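Local coordinates for mandelate racemase/muconate lactonizing enzyme family protein (PDB 3TOY) that belongs to the mandelate racemase/muconate lactonizing enzyme family of the enolase superfamily, pairing an alpha/beta capping domain with a barrel domain that binds a metal, at residues Thr26-Gly31 against Thr63-Val68; Thr33-Ile38 against Trp372-Val377; Gly164-Arg169 against Lys204-Leu209. One frame throughout, in Å; residues are numbered along the deposited sequence.

Contact 1: Thr26-Gly31 against Thr63-Val68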
ATOM      1  N   THR A  26       6.687   1.161  51.672  1.00 60.55           N
ATOM      2  CA  THR A  26       5.928   2.003  50.739  1.00 53.06           C
ATOM      3  C   THR A  26       4.603   2.519  51.309  1.00 50.08           C
ATOM      4  O   THR A  26       3.861   1.782  51.958  1.00 46.87           O
ATOM      5  CB  THR A  26       5.624   1.220  49.428  1.00 52.61           C
ATOM      6  OG1 THR A  26       6.847   0.732  48.864  1.00 55.27           O
ATOM      7  CG2 THR A  26       4.918   2.100  48.427  1.00 46.32           C
ATOM      8  N   ALA A  27       4.289   3.782  51.045  1.00 46.08           N
ATOM      9  CA  ALA A  27       3.025   4.341  51.514  1.00 42.32           C
ATOM     10  C   ALA A  27       1.806   3.577  50.996  1.00 44.65           C
ATOM     11  O   ALA A  27       1.821   3.020  49.894  1.00 41.26           O
ATOM     12  CB  ALA A  27       2.922   5.836  51.161  1.00 40.29           C
ATOM     13  N   ALA A  28       0.752   3.539  51.807  1.00 41.29           N
ATOM     14  CA  ALA A  28      -0.540   3.021  51.367  1.00 36.47           C
ATOM     15  C   ALA A  28      -1.555   4.138  51.334  1.00 39.39           C
ATOM     16  O   ALA A  28      -1.438   5.130  52.051  1.00 37.91           O
ATOM     17  CB  ALA A  28      -1.021   1.889  52.266  1.00 41.58           C
ATOM     18  N   ILE A  29      -2.538   3.984  50.458  1.00 38.16           N
ATOM     19  CA  ILE A  29      -3.627   4.920  50.338  1.00 37.73           C
ATOM     20  C   ILE A  29      -4.587   4.640  51.481  1.00 41.14           C
ATOM     21  O   ILE A  29      -4.856   3.471  51.785  1.00 43.49           O
ATOM     22  CB  ILE A  29      -4.351   4.711  48.986  1.00 39.91           C
ATOM     23  CG1 ILE A  29      -3.405   5.099  47.828  1.00 39.06           C
ATOM     24  CG2 ILE A  29      -5.672   5.487  48.930  1.00 35.39           C
ATOM     25  CD1 ILE A  29      -3.774   4.435  46.506  1.00 40.20           C
ATOM     26  N   THR A  30      -5.089   5.705  52.111  1.00 38.50           N
ATOM     27  CA  THR A  30      -6.070   5.567  53.194  1.00 41.64           C
ATOM     28  C   THR A  30      -7.441   6.074  52.759  1.00 44.67           C
ATOM     29  O   THR A  30      -8.475   5.598  53.226  1.00 46.70           O
ATOM     30  CB  THR A  30      -5.620   6.302  54.477  1.00 36.82           C
ATOM     31  OG1 THR A  30      -5.301   7.666  54.168  1.00 44.44           O
ATOM     32  CG2 THR A  30      -4.387   5.637  55.074  1.00 41.80           C
ATOM     33  N   GLY A  31      -7.469   7.040  51.850  1.00 39.57           N
ATOM     34  CA  GLY A  31      -8.744   7.538  51.379  1.00 42.21           C
ATOM     35  C   GLY A  31      -8.623   8.482  50.206  1.00 40.15           C
ATOM     36  O   GLY A  31      -7.531   8.955  49.880  1.00 39.02           O
ATOM     37  N   THR A  63      -5.354  10.669  50.370  1.00 40.62           N
ATOM     38  CA  THR A  63      -4.665  10.627  51.654  1.00 38.57           C
ATOM     39  C   THR A  63      -3.905   9.321  51.750  1.00 37.72           C
ATOM     40  O   THR A  63      -4.382   8.286  51.279  1.00 38.38           O
ATOM     41  CB  THR A  63      -5.661  10.731  52.847  1.00 35.15           C
ATOM     42  OG1 THR A  63      -6.558   9.616  52.814  1.00 47.11           O
ATOM     43  CG2 THR A  63      -6.466  12.016  52.775  1.00 41.59           C
ATOM     44  N   THR A  64      -2.734   9.378  52.371  1.00 36.83           N
ATOM     45  CA  THR A  64      -1.897   8.208  52.576  1.00 38.90           C
ATOM     46  C   THR A  64      -1.641   8.017  54.070  1.00 45.72           C
ATOM     47  O   THR A  64      -2.053   8.842  54.886  1.00 41.89           O
ATOM     48  CB  THR A  64      -0.535   8.376  51.893  1.00 38.49           C
ATOM     49  OG1 THR A  64       0.285   9.288  52.640  1.00 37.47           O
ATOM     50  CG2 THR A  64      -0.734   8.924  50.467  1.00 37.01           C
ATOM     51  N   ASP A  65      -0.933   6.945  54.404  1.00 46.40           N
ATOM     52  CA  ASP A  65      -0.595   6.639  55.791  1.00 48.34           C
ATOM     53  C   ASP A  65       0.799   7.137  56.171  1.00 45.56           C
ATOM     54  O   ASP A  65       1.393   6.652  57.136  1.00 50.94           O
ATOM     55  CB  ASP A  65      -0.724   5.127  56.046  1.00 44.71           C
ATOM     56  CG  ASP A  65       0.288   4.300  55.249  1.00 52.33           C
ATOM     57  OD1 ASP A  65       1.032   4.868  54.418  1.00 53.99           O
ATOM     58  OD2 ASP A  65       0.348   3.075  55.470  1.00 46.07           O
ATOM     59  N   GLN A  66       1.340   8.087  55.405  1.00 39.57           N
ATOM     60  CA  GLN A  66       2.673   8.611  55.707  1.00 39.36           C
ATOM     61  C   GLN A  66       2.711  10.134  55.795  1.00 37.56           C
ATOM     62  O   GLN A  66       3.727  10.765  55.498  1.00 44.65           O
ATOM     63  CB  GLN A  66       3.739   8.059  54.746  1.00 39.84           C
ATOM     64  CG  GLN A  66       3.958   6.561  54.890  1.00 42.93           C
ATOM     65  CD  GLN A  66       5.138   6.045  54.081  1.00 52.78           C
ATOM     66  OE1 GLN A  66       5.831   6.810  53.418  1.00 56.99           O
ATOM     67  NE2 GLN A  66       5.374   4.735  54.144  1.00 51.34           N
ATOM     68  N   GLY A  67       1.590  10.716  56.204  1.00 41.05           N
ATOM     69  CA  GLY A  67       1.532  12.140  56.519  1.00 46.24           C
ATOM     70  C   GLY A  67       1.471  13.028  55.295  1.00 51.66           C
ATOM     71  O   GLY A  67       1.675  14.240  55.395  1.00 47.63           O
ATOM     72  N   VAL A  68       1.192  12.425  54.136  1.00 45.64           N
ATOM     73  CA  VAL A  68       1.071  13.186  52.892  1.00 42.76           C
ATOM     74  C   VAL A  68      -0.259  12.931  52.205  1.00 34.74           C
ATOM     75  O   VAL A  68      -0.745  11.797  52.178  1.00 42.18           O
ATOM     76  CB  VAL A  68       2.195  12.843  51.888  1.00 44.79           C
ATOM     77  CG1 VAL A  68       1.743  13.195  50.468  1.00 41.26           C
ATOM     78  CG2 VAL A  68       3.482  13.576  52.253  1.00 40.82           C
TER
HETATM   79  O   HOH W   1       2.284   1.859  54.399  1.00 48.81           O
HETATM   80  O   HOH W   2       6.778   6.103  51.002  1.00 51.08           O
HETATM   81  O   HOH W   3      -4.780   8.683  56.428  1.00 53.26           O
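The carbonyl O of Thr63 draws in two successive N-H groups of the facing strand: Thr30 N donates to Thr63 O over 2.8 Å in an almost straight bond (175°), and Gly31 N adds a weak one. Thr63 N answers with a bond to Gly31 O. Two residues, Thr30 and Gly31, thus stand against one, a classic beta bulge in the antiparallel hairpin of strands 29-47 and 50-64 in the N-terminal domain. Glycine suits the bulge, since Thr63 OG1 lies close to Gly31 where a side chain would otherwise stand. Beside it the threonine side chains cross at about a right angle, their hydroxyls sharing a hydrogen bond, Thr30 OG1 to Thr63 OG1, of 2.7 Å. Toward the chain's start a side chain joins the backbone: Asp65 OD1 accepts from Ala28 N at 2.9 Å, the donor standing 51° out of the carboxylate plane, and Asp65 N donates to Ala28 O. With chi1 65°, CG of Asp65 sits between its backbone N and carbonyl carbon, which brings OD1 to the Ala28 amide. Beyond, the amide of Gln66 lies alongside Ala27, its CD 3.7 Å from Ala27 CB, and its NE2 bonds to Thr25 O.

Contact 2: Thr33-Ile38 against Trp372-Val377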
ATOM      1  N   THR A  33     -10.887  11.850  48.484  1.00 34.91           N
ATOM      2  CA  THR A  33     -12.034  12.723  48.460  1.00 38.91           C
ATOM      3  C   THR A  33     -11.919  13.655  47.264  1.00 40.19           C
ATOM      4  O   THR A  33     -10.823  13.960  46.811  1.00 42.27           O
ATOM      5  CB  THR A  33     -12.167  13.531  49.773  1.00 45.26           C
ATOM      6  OG1 THR A  33     -11.138  14.524  49.844  1.00 48.36           O
ATOM      7  CG2 THR A  33     -12.051  12.602  50.964  1.00 49.45           C
ATOM      8  N   ALA A  34     -13.061  14.087  46.754  1.00 31.54           N
ATOM      9  CA  ALA A  34     -13.087  14.997  45.626  1.00 36.45           C
ATOM     10  C   ALA A  34     -14.041  16.132  45.907  1.00 39.49           C
ATOM     11  O   ALA A  34     -15.131  15.923  46.447  1.00 39.58           O
ATOM     12  CB  ALA A  34     -13.524  14.235  44.356  1.00 35.54           C
ATOM     13  N   ARG A  35     -13.647  17.339  45.530  1.00 37.72           N
ATOM     14  CA  ARG A  35     -14.545  18.480  45.657  1.00 40.54           C
ATOM     15  C   ARG A  35     -14.701  19.212  44.334  1.00 37.87           C
ATOM     16  O   ARG A  35     -13.744  19.330  43.567  1.00 37.51           O
ATOM     17  CB  ARG A  35     -14.040  19.451  46.727  1.00 37.09           C
ATOM     18  CG  ARG A  35     -13.943  18.845  48.140  1.00 42.85           C
ATOM     19  CD  ARG A  35     -13.316  19.846  49.111  1.00 43.61           C
ATOM     20  NE  ARG A  35     -11.872  19.966  48.924  1.00 46.29           N
ATOM     21  CZ  ARG A  35     -11.110  20.878  49.521  1.00 51.99           C
ATOM     22  NH1 ARG A  35     -11.652  21.754  50.360  1.00 46.62           N
ATOM     23  NH2 ARG A  35      -9.804  20.906  49.289  1.00 50.76           N
ATOM     24  N   ALA A  36     -15.901  19.720  44.086  1.00 34.73           N
ATOM     25  CA  ALA A  36     -16.184  20.502  42.890  1.00 33.24           C
ATOM     26  C   ALA A  36     -16.124  22.002  43.181  1.00 41.77           C
ATOM     27  O   ALA A  36     -16.668  22.468  44.187  1.00 41.78           O
ATOM     28  CB  ALA A  36     -17.561  20.119  42.341  1.00 32.88           C
ATOM     29  N   VAL A  37     -15.467  22.760  42.307  1.00 37.33           N
ATOM     30  CA  VAL A  37     -15.472  24.217  42.406  1.00 35.13           C
ATOM     31  C   VAL A  37     -15.754  24.826  41.048  1.00 44.01           C
ATOM     32  O   VAL A  37     -15.524  24.192  40.013  1.00 39.64           O
ATOM     33  CB  VAL A  37     -14.149  24.788  42.930  1.00 37.38           C
ATOM     34  CG1 VAL A  37     -13.871  24.295  44.349  1.00 36.53           C
ATOM     35  CG2 VAL A  37     -12.982  24.417  42.019  1.00 37.87           C
ATOM     36  N   ILE A  38     -16.265  26.048  41.052  1.00 39.79           N
ATOM     37  CA  ILE A  38     -16.358  26.816  39.827  1.00 41.28           C
ATOM     38  C   ILE A  38     -15.620  28.132  40.020  1.00 46.48           C
ATOM     39  O   ILE A  38     -16.089  29.032  40.727  1.00 45.51           O
ATOM     40  CB  ILE A  38     -17.814  27.051  39.411  1.00 39.09           C
ATOM     41  CG1 ILE A  38     -18.551  25.707  39.306  1.00 38.70           C
ATOM     42  CG2 ILE A  38     -17.880  27.832  38.099  1.00 37.73           C
ATOM     43  CD1 ILE A  38     -19.988  25.823  38.880  1.00 43.12           C
ATOM     44  N   TRP A 372      -4.027  23.394  47.911  1.00 35.67           N
ATOM     45  CA  TRP A 372      -5.184  24.254  47.786  1.00 36.61           C
ATOM     46  C   TRP A 372      -5.129  25.480  48.699  1.00 40.65           C
ATOM     47  O   TRP A 372      -4.753  25.392  49.871  1.00 43.40           O
ATOM     48  CB  TRP A 372      -6.459  23.481  48.091  1.00 38.12           C
ATOM     49  CG  TRP A 372      -6.464  22.094  47.557  1.00 42.24           C
ATOM     50  CD1 TRP A 372      -6.609  20.936  48.271  1.00 40.67           C
ATOM     51  CD2 TRP A 372      -6.304  21.706  46.186  1.00 45.31           C
ATOM     52  NE1 TRP A 372      -6.563  19.857  47.425  1.00 46.68           N
ATOM     53  CE2 TRP A 372      -6.374  20.299  46.140  1.00 43.79           C
ATOM     54  CE3 TRP A 372      -6.116  22.415  44.995  1.00 39.86           C
ATOM     55  CZ2 TRP A 372      -6.257  19.583  44.951  1.00 47.21           C
ATOM     56  CZ3 TRP A 372      -5.998  21.702  43.812  1.00 41.96           C
ATOM     57  CH2 TRP A 372      -6.067  20.301  43.801  1.00 36.09           C
ATOM     58  N   ASN A 373      -5.501  26.620  48.134  1.00 37.92           N
ATOM     59  CA  ASN A 373      -5.879  27.784  48.921  1.00 43.02           C
ATOM     60  C   ASN A 373      -7.299  27.519  49.442  1.00 38.38           C
ATOM     61  O   ASN A 373      -8.290  27.809  48.771  1.00 39.14           O
ATOM     62  CB  ASN A 373      -5.831  29.029  48.039  1.00 41.61           C
ATOM     63  CG  ASN A 373      -6.366  30.270  48.737  1.00 52.71           C
ATOM     64  OD1 ASN A 373      -6.851  30.209  49.870  1.00 49.30           O
ATOM     65  ND2 ASN A 373      -6.284  31.403  48.052  1.00 47.75           N
ATOM     66  N   GLU A 374      -7.391  26.938  50.638  1.00 42.48           N
ATOM     67  CA  GLU A 374      -8.690  26.518  51.178  1.00 41.31           C
ATOM     68  C   GLU A 374      -9.749  27.627  51.305  1.00 43.38           C
ATOM     69  O   GLU A 374     -10.942  27.379  51.110  1.00 44.26           O
ATOM     70  CB  GLU A 374      -8.509  25.792  52.515  1.00 46.32           C
ATOM     71  CG  GLU A 374      -7.813  24.438  52.397  1.00 45.86           C
ATOM     72  CD  GLU A 374      -8.671  23.408  51.695  1.00 50.54           C
ATOM     73  OE1 GLU A 374      -9.863  23.694  51.445  1.00 48.09           O
ATOM     74  OE2 GLU A 374      -8.155  22.311  51.395  1.00 54.13           O
ATOM     75  N   SER A 375      -9.337  28.846  51.645  1.00 44.35           N
ATOM     76  CA  SER A 375     -10.323  29.909  51.771  1.00 44.13           C
ATOM     77  C   SER A 375     -10.974  30.158  50.406  1.00 42.29           C
ATOM     78  O   SER A 375     -12.178  30.380  50.303  1.00 42.68           O
ATOM     79  CB  SER A 375      -9.717  31.182  52.388  1.00 46.23           C
ATOM     80  OG  SER A 375      -8.988  31.952  51.448  1.00 50.43           O
ATOM     81  N   ALA A 376     -10.183  30.066  49.348  1.00 42.70           N
ATOM     82  CA  ALA A 376     -10.721  30.230  48.007  1.00 41.94           C
ATOM     83  C   ALA A 376     -11.584  29.025  47.592  1.00 40.30           C
ATOM     84  O   ALA A 376     -12.654  29.192  47.000  1.00 37.05           O
ATOM     85  CB  ALA A 376      -9.591  30.490  47.002  1.00 40.23           C
ATOM     86  N   VAL A 377     -11.131  27.821  47.921  1.00 36.45           N
ATOM     87  CA  VAL A 377     -11.941  26.627  47.662  1.00 42.17           C
ATOM     88  C   VAL A 377     -13.311  26.773  48.324  1.00 44.24           C
ATOM     89  O   VAL A 377     -14.346  26.556  47.695  1.00 42.06           O
ATOM     90  CB  VAL A 377     -11.239  25.326  48.128  1.00 44.33           C
ATOM     91  CG1 VAL A 377     -12.180  24.145  48.047  1.00 42.03           C
ATOM     92  CG2 VAL A 377      -9.981  25.058  47.298  1.00 36.08           C
TER
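Arg35 and Glu374 meet end-on, the guanidinium and carboxylate planes 30° apart and so nearly coplanar. Arg35 NH1 donates to Glu374 OE1 over 2.9 Å, almost straight and within the guanidinium plane, and uses the syn lone pair of that oxygen. Arg35 NH2 reaches Glu374 OE2 at 3.0 Å, tilted a little more. With one nitrogen for each oxygen, this bidentate salt bridge limits rotation of both groups. Each chain folds to get there: Arg35 bends at chi3 (-75°) and Glu374 at chi2, bringing the carboxylate to the strand's arginine. Val377 lies one helical turn on from Glu374 and lays its CG1 over one face of the guanidinium, 3.4 Å from Arg35 NH1; a branched aliphatic side chain suits a flat cation whose N-H groups point outward at the rim. The indole of Trp372 comes to the guanidinium edge, with its CD1 3.4 Å from Arg35 NH2 and the two planes 74° apart, so the groups do not stack. Trp372 NE1 is instead bonded to Asp61. Farther along the strand, Val37 CG1 meets Val377 CG1 at 4.1 Å, extending the contact with apolar surface. Asn373, at the N-cap, accepts weakly from Ala376 N through OD1. Helix 374-380 rests on strand 29-47, which runs between strands 50-64 and 381-382, while Ala34, Ala36 and Ile38 of the strand touch helix 82-95.

Contact 3: Gly164-Arg169 against Lys204-Leu209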
ATOM      1  N   GLY A 164      -9.698  32.533  23.622  1.00 34.36           N
ATOM      2  CA  GLY A 164     -10.866  32.215  22.821  1.00 31.39           C
ATOM      3  C   GLY A 164     -10.762  33.045  21.561  1.00 30.70           C
ATOM      4  O   GLY A 164      -9.667  33.419  21.153  1.00 37.26           O
ATOM      5  N   VAL A 165     -11.889  33.321  20.920  1.00 31.90           N
ATOM      6  CA  VAL A 165     -11.876  34.198  19.756  1.00 34.72           C
ATOM      7  C   VAL A 165     -11.297  35.554  20.163  1.00 40.56           C
ATOM      8  O   VAL A 165     -11.699  36.128  21.176  1.00 37.77           O
ATOM      9  CB  VAL A 165     -13.298  34.400  19.196  1.00 39.71           C
ATOM     10  CG1 VAL A 165     -13.300  35.432  18.063  1.00 39.04           C
ATOM     11  CG2 VAL A 165     -13.889  33.057  18.746  1.00 34.51           C
ATOM     12  N   LEU A 166     -10.334  36.045  19.393  1.00 36.67           N
ATOM     13  CA  LEU A 166      -9.742  37.353  19.642  1.00 41.09           C
ATOM     14  C   LEU A 166     -10.202  38.384  18.628  1.00 37.59           C
ATOM     15  O   LEU A 166     -10.648  38.057  17.527  1.00 38.76           O
ATOM     16  CB  LEU A 166      -8.207  37.278  19.621  1.00 38.30           C
ATOM     17  CG  LEU A 166      -7.517  36.640  20.832  1.00 34.98           C
ATOM     18  CD1 LEU A 166      -6.075  36.316  20.510  1.00 33.21           C
ATOM     19  CD2 LEU A 166      -7.611  37.544  22.067  1.00 40.40           C
ATOM     20  N   ASP A 167     -10.073  39.646  19.019  1.00 45.08           N
ATOM     21  CA  ASP A 167     -10.232  40.767  18.108  1.00 44.57           C
ATOM     22  C   ASP A 167      -9.031  41.684  18.328  1.00 44.66           C
ATOM     23  O   ASP A 167      -8.824  42.180  19.441  1.00 42.65           O
ATOM     24  CB  ASP A 167     -11.557  41.489  18.396  1.00 48.23           C
ATOM     25  CG  ASP A 167     -11.721  42.753  17.571  1.00 61.31           C
ATOM     26  OD1 ASP A 167     -11.393  42.733  16.366  1.00 56.05           O
ATOM     27  OD2 ASP A 167     -12.175  43.768  18.140  1.00 73.76           O
ATOM     28  N   ALA A 168      -8.216  41.882  17.295  1.00 42.21           N
ATOM     29  CA  ALA A 168      -7.022  42.715  17.438  1.00 43.58           C
ATOM     30  C   ALA A 168      -7.334  44.102  18.035  1.00 43.47           C
ATOM     31  O   ALA A 168      -6.608  44.583  18.903  1.00 46.66           O
ATOM     32  CB  ALA A 168      -6.271  42.848  16.106  1.00 40.60           C
ATOM     33  N   ARG A 169      -8.407  44.741  17.579  1.00 46.02           N
ATOM     34  CA  ARG A 169      -8.767  46.049  18.121  1.00 52.86           C
ATOM     35  C   ARG A 169      -9.125  45.941  19.611  1.00 54.11           C
ATOM     36  O   ARG A 169      -8.438  46.503  20.469  1.00 54.90           O
ATOM     37  CB  ARG A 169      -9.925  46.664  17.326  1.00 56.10           C
ATOM     38  N   LYS A 204      -5.737  37.902  10.107  1.00 33.12           N
ATOM     39  CA  LYS A 204      -5.065  39.006   9.448  1.00 33.39           C
ATOM     40  C   LYS A 204      -4.849  40.159  10.434  1.00 37.85           C
ATOM     41  O   LYS A 204      -3.775  40.784  10.467  1.00 41.71           O
ATOM     42  CB  LYS A 204      -5.871  39.483   8.241  1.00 34.27           C
ATOM     43  CG  LYS A 204      -5.172  40.617   7.479  1.00 44.87           C
ATOM     44  CD  LYS A 204      -6.052  41.189   6.377  1.00 49.02           C
ATOM     45  CE  LYS A 204      -5.244  42.170   5.528  1.00 54.68           C
ATOM     46  NZ  LYS A 204      -5.982  42.569   4.310  1.00 59.52           N
ATOM     47  N   GLY A 205      -5.877  40.438  11.227  1.00 38.07           N
ATOM     48  CA  GLY A 205      -5.811  41.494  12.237  1.00 37.54           C
ATOM     49  C   GLY A 205      -4.760  41.173  13.282  1.00 41.89           C
ATOM     50  O   GLY A 205      -3.936  42.022  13.645  1.00 39.75           O
ATOM     51  N   LEU A 206      -4.769  39.936  13.764  1.00 37.53           N
ATOM     52  CA  LEU A 206      -3.792  39.532  14.773  1.00 36.37           C
ATOM     53  C   LEU A 206      -2.362  39.608  14.261  1.00 37.42           C
ATOM     54  O   LEU A 206      -1.469  40.071  14.975  1.00 38.73           O
ATOM     55  CB  LEU A 206      -4.093  38.135  15.313  1.00 34.92           C
ATOM     56  CG  LEU A 206      -5.311  38.018  16.228  1.00 43.15           C
ATOM     57  CD1 LEU A 206      -5.668  36.548  16.466  1.00 37.20           C
ATOM     58  CD2 LEU A 206      -5.055  38.762  17.565  1.00 37.09           C
ATOM     59  N   ARG A 207      -2.135  39.135  13.036  1.00 37.70           N
ATOM     60  CA  ARG A 207      -0.794  39.107  12.447  1.00 36.76           C
ATOM     61  C   ARG A 207      -0.285  40.529  12.199  1.00 43.20           C
ATOM     62  O   ARG A 207       0.919  40.795  12.299  1.00 45.61           O
ATOM     63  CB  ARG A 207      -0.792  38.285  11.135  1.00 33.44           C
ATOM     64  CG  ARG A 207       0.541  38.181  10.402  1.00 35.97           C
ATOM     65  CD  ARG A 207       1.664  37.648  11.305  1.00 38.57           C
ATOM     66  NE  ARG A 207       1.688  36.188  11.449  1.00 35.92           N
ATOM     67  CZ  ARG A 207       2.293  35.552  12.450  1.00 42.06           C
ATOM     68  NH1 ARG A 207       2.886  36.251  13.414  1.00 37.15           N
ATOM     69  NH2 ARG A 207       2.292  34.219  12.512  1.00 33.74           N
ATOM     70  N   ALA A 208      -1.202  41.440  11.876  1.00 42.95           N
ATOM     71  CA  ALA A 208      -0.843  42.841  11.649  1.00 46.35           C
ATOM     72  C   ALA A 208      -0.482  43.525  12.968  1.00 48.91           C
ATOM     73  O   ALA A 208       0.445  44.330  13.023  1.00 50.81           O
ATOM     74  CB  ALA A 208      -1.976  43.587  10.951  1.00 47.59           C
ATOM     75  N   LEU A 209      -1.208  43.185  14.028  1.00 42.13           N
ATOM     76  CA  LEU A 209      -0.968  43.763  15.341  1.00 44.66           C
ATOM     77  C   LEU A 209       0.322  43.258  15.987  1.00 45.34           C
ATOM     78  O   LEU A 209       1.119  44.047  16.489  1.00 45.79           O
ATOM     79  CB  LEU A 209      -2.132  43.459  16.273  1.00 40.45           C
ATOM     80  CG  LEU A 209      -1.785  43.707  17.740  1.00 43.43           C
ATOM     81  CD1 LEU A 209      -1.551  45.194  17.982  1.00 48.31           C
ATOM     82  CD2 LEU A 209      -2.887  43.178  18.648  1.00 46.71           C
TER
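Ala168 sets its methyl group against the backbone of Gly205, where the start of helix 168-181 meets helix 196-210 on the outside of the barrel domain. These helices flank the parallel strands 157-162, 186-190 and 215-219 in the beta-alpha-beta pattern of the enolase-superfamily barrel. The tight part is small and built from small residues. Ala168 CB lies 3.5 Å from Gly205 O, and the CA atoms of Ala168 and Leu206 are 5.3 Å apart; an alanine facing a glycine goes with so short a distance between the backbones. On the inner side, toward strand 186-190, Leu166 and Leu206 cross at about a right angle and mesh by their branches, Leu206 CD2 lying 4.0 Å from both CB and CD1 of Leu166. Both leucines are buried, and Leu175 of helix 168-181 touches each of them, which explains the apolar residues here. The outer side is looser and more exposed, with Lys204 and Ala208 lying exposed along helix 196-210. Asp167, partly exposed, starts its side chain away from the facing helix, and its OD2 accepts from Asp170 N, capping helix 168-181; a short carboxylate suits this N-cap position. Leu209, also partly exposed, touches Ala168 through its CB, 4.2 Å from Ala168 CB. With CG swung opposite the backbone N (chi1 165°), the side chain runs on past Ala168, and Leu209 CD2 lies 4.0 Å from Ala168 O.

How the contacts relate
From the N terminus, the chain enters contact 1 at 26-31 and runs on through strand 29-47 into 33-38, the first half of contact 2. It returns along strand 50-64 to 63-68, closing contact 1 as a hairpin. Contact 2 is still open at that point, so the two cross. Contact 3 opens at 164-169 and closes at 204-209, a local loop that falls wholly within the long loop of contact 2 and joins the start of helix 168-181 to helix 196-210 within the barrel domain. The long loop closes only at 372-377, bringing the chain's end back to the N-terminal sheet. Contacts 1 and 3 lie about 50 Å apart between centres, on opposite sides of the chain's centre.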